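Local coordinates for membrane lipoprotein family protein (Aeropyrum pernix, PDB 4PEV), which probably serves as the solute-binding lipoprotein of an ABC transporter, holding adenosine and most likely delivering nucleosides for uptake, at residues I168-I173 against F277-D282. Sequence-based numbering, arbitrary orientation.
With ADN (adenosine), chain F.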
loop_
_atom_site.group_PDB
_atom_site.type_symbol
_atom_site.label_atom_id
_atom_site.label_comp_id
_atom_site.label_asym_id
_atom_site.label_seq_id
_atom_site.Cartn_x
_atom_site.Cartn_y
_atom_site.Cartn_z
ATOM N N ILE C 168 -8.802 7.150 -10.084
ATOM C CA ILE C 168 -8.950 7.847 -11.362
ATOM C C ILE C 168 -8.439 6.973 -12.489
ATOM O O ILE C 168 -9.112 6.814 -13.498
ATOM C CB ILE C 168 -8.194 9.199 -11.362
ATOM C CG1 ILE C 168 -8.975 10.238 -10.564
ATOM C CG2 ILE C 168 -7.984 9.741 -12.765
ATOM C CD1 ILE C 168 -8.097 11.364 -10.078
ATOM N N ILE C 169 -7.256 6.398 -12.306
ATOM C CA ILE C 169 -6.639 5.562 -13.335
ATOM C C ILE C 169 -7.483 4.329 -13.678
ATOM O O ILE C 169 -7.663 3.988 -14.853
ATOM C CB ILE C 169 -5.244 5.068 -12.905
ATOM C CG1 ILE C 169 -4.274 6.242 -12.706
ATOM C CG2 ILE C 169 -4.685 4.070 -13.929
ATOM C CD1 ILE C 169 -3.855 6.920 -13.995
ATOM N N ALA C 170 -7.983 3.659 -12.650
ATOM C CA ALA C 170 -8.699 2.418 -12.839
ATOM C C ALA C 170 -10.054 2.696 -13.462
ATOM O O ALA C 170 -10.532 1.933 -14.283
ATOM C CB ALA C 170 -8.853 1.700 -11.512
ATOM N N ALA C 171 -10.680 3.793 -13.073
ATOM C CA ALA C 171 -11.917 4.195 -13.721
ATOM C C ALA C 171 -11.676 4.434 -15.196
ATOM O O ALA C 171 -12.536 4.150 -16.021
ATOM C CB ALA C 171 -12.490 5.454 -13.080
ATOM N N ASP C 172 -10.502 4.956 -15.520
ATOM C CA ASP C 172 -10.180 5.307 -16.890
ATOM C C ASP C 172 -9.875 4.084 -17.714
ATOM O O ASP C 172 -10.292 3.995 -18.867
ATOM C CB ASP C 172 -8.986 6.257 -16.945
ATOM C CG ASP C 172 -8.621 6.645 -18.361
ATOM O OD1 ASP C 172 -9.457 7.280 -19.066
ATOM O OD2 ASP C 172 -7.486 6.302 -18.768
ATOM N N ILE C 173 -9.142 3.147 -17.129
ATOM C CA ILE C 173 -8.810 1.905 -17.814
ATOM C C ILE C 173 -10.067 1.091 -18.047
ATOM O O ILE C 173 -10.205 0.454 -19.081
ATOM C CB ILE C 173 -7.816 1.067 -17.009
ATOM C CG1 ILE C 173 -6.463 1.772 -16.950
ATOM C CG2 ILE C 173 -7.662 -0.322 -17.618
ATOM C CD1 ILE C 173 -5.447 1.083 -16.052
ATOM N N PHE C 277 -6.739 -5.943 -16.002
ATOM C CA PHE C 277 -5.461 -5.431 -15.520
ATOM C C PHE C 277 -5.408 -5.364 -14.003
ATOM O O PHE C 277 -6.434 -5.194 -13.354
ATOM C CB PHE C 277 -5.213 -4.038 -16.091
ATOM C CG PHE C 277 -5.073 -4.017 -17.581
ATOM C CD1 PHE C 277 -3.858 -4.306 -18.180
ATOM C CD2 PHE C 277 -6.160 -3.705 -18.389
ATOM C CE1 PHE C 277 -3.733 -4.292 -19.562
ATOM C CE2 PHE C 277 -6.040 -3.689 -19.770
ATOM C CZ PHE C 277 -4.825 -3.983 -20.353
ATOM N N SER C 278 -4.205 -5.496 -13.451
ATOM C CA SER C 278 -4.001 -5.418 -12.021
ATOM C C SER C 278 -3.242 -4.136 -11.700
ATOM O O SER C 278 -2.552 -3.575 -12.552
ATOM C CB SER C 278 -3.209 -6.634 -11.522
ATOM O OG SER C 278 -3.917 -7.854 -11.697
ATOM N N ILE C 279 -3.372 -3.685 -10.458
ATOM C CA ILE C 279 -2.655 -2.522 -9.953
ATOM C C ILE C 279 -1.933 -2.849 -8.630
ATOM O O ILE C 279 -2.565 -3.243 -7.646
ATOM C CB ILE C 279 -3.615 -1.337 -9.755
ATOM C CG1 ILE C 279 -4.382 -1.083 -11.071
ATOM C CG2 ILE C 279 -2.850 -0.110 -9.250
ATOM C CD1 ILE C 279 -5.311 0.123 -11.075
ATOM N N GLY C 280 -0.609 -2.674 -8.627
ATOM C CA GLY C 280 0.232 -3.024 -7.487
ATOM C C GLY C 280 0.164 -2.018 -6.364
ATOM O O GLY C 280 -0.271 -0.887 -6.561
ATOM N N GLN C 281 0.584 -2.431 -5.176
ATOM C CA GLN C 281 0.621 -1.523 -4.037
ATOM C C GLN C 281 1.846 -1.774 -3.167
ATOM O O GLN C 281 2.279 -2.919 -3.010
ATOM C CB GLN C 281 -0.669 -1.628 -3.205
ATOM C CG GLN C 281 -0.789 -0.671 -2.022
ATOM C CD GLN C 281 -0.565 0.799 -2.381
ATOM O OE1 GLN C 281 -1.100 1.319 -3.375
ATOM N NE2 GLN C 281 0.231 1.484 -1.557
ATOM N N ASP C 282 2.381 -0.672 -2.631
ATOM C CA ASP C 282 3.469 -0.623 -1.637
ATOM C C ASP C 282 4.779 -0.535 -2.376
ATOM O O ASP C 282 5.385 0.537 -2.405
ATOM C CB ASP C 282 3.416 -1.766 -0.600
ATOM C CG ASP C 282 2.150 -1.713 0.258
ATOM O OD1 ASP C 282 1.790 -0.575 0.657
ATOM O OD2 ASP C 282 1.514 -2.778 0.526
HETATM O "O5'" ADN F . -0.930 -4.238 0.823
HETATM C "C5'" ADN F . -1.844 -3.144 1.028
HETATM C "C4'" ADN F . -1.803 -2.502 2.419
HETATM O "O4'" ADN F . -2.232 -3.406 3.441
HETATM C "C3'" ADN F . -0.450 -2.000 2.914
HETATM O "O3'" ADN F . -0.105 -0.727 2.355
HETATM C "C2'" ADN F . -0.653 -1.970 4.425
HETATM O "O2'" ADN F . -1.316 -0.784 4.883
HETATM C "C1'" ADN F . -1.541 -3.164 4.662
HETATM N N9 ADN F . -0.747 -4.363 4.989
HETATM C C8 ADN F . -0.096 -5.180 4.128
HETATM N N7 ADN F . 0.520 -6.200 4.784
HETATM C C5 ADN F . 0.245 -6.030 6.095
HETATM C C6 ADN F . 0.569 -6.721 7.361
HETATM N N6 ADN F . 1.334 -7.828 7.343
HETATM N N1 ADN F . 0.090 -6.207 8.521
HETATM C C2 ADN F . -0.669 -5.090 8.558
HETATM N N3 ADN F . -1.001 -4.411 7.452
HETATM C C4 ADN F . -0.582 -4.817 6.223
#
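Ile173 and Ala170 on helix 159-181 pack against Phe277 and Ile279 on strand 277-282, a worked example of how a helix covers the sheet in one lobe of a periplasmic-binding-protein fold. Here the sheet is mixed, and strand 277-282 runs inside it between strands 248-254 and 293-299, both parallel to it.

Across the interface the interaction is apolar and made in two places. At the start of the strand, CG2 of Ile173 lies 3.8 Å from CD2 of Phe277, meeting the ring obliquely. A chi1 of -67° sets CG1 of Ile173 beside the backbone N and leaves CG2, anti to that N, as the branch that meets the ring. Further along, CD1 of Ile279 reaches to within 3.9 Å of CB of Ala170; its extended chain (chi2 -176°) carries the terminal methyl out to the helix. Val250 of the neighbouring strand touches Ala170, Ile173 and Ile279, joining the two places into one buried layer, while the ring of Trp372 meets that of Phe277.

Polar contacts gather at the other end of the strand, where Asp282 grips the ribose of adenosine with both carboxylate oxygens; Asp142, Gly256 and Lys299 supply further hydrogen bonds to the ligand. With an alanine replacing Asp282, O3' and O5' would probably both lose their acceptor here, and the sugar would be freer to shift. The strand thus links the hydrophobic core to the pocket: OD2 of Asp282 accepts a bond from O5' of adenosine at 2.9 Å, and OD1 one from O3' at 2.5 Å.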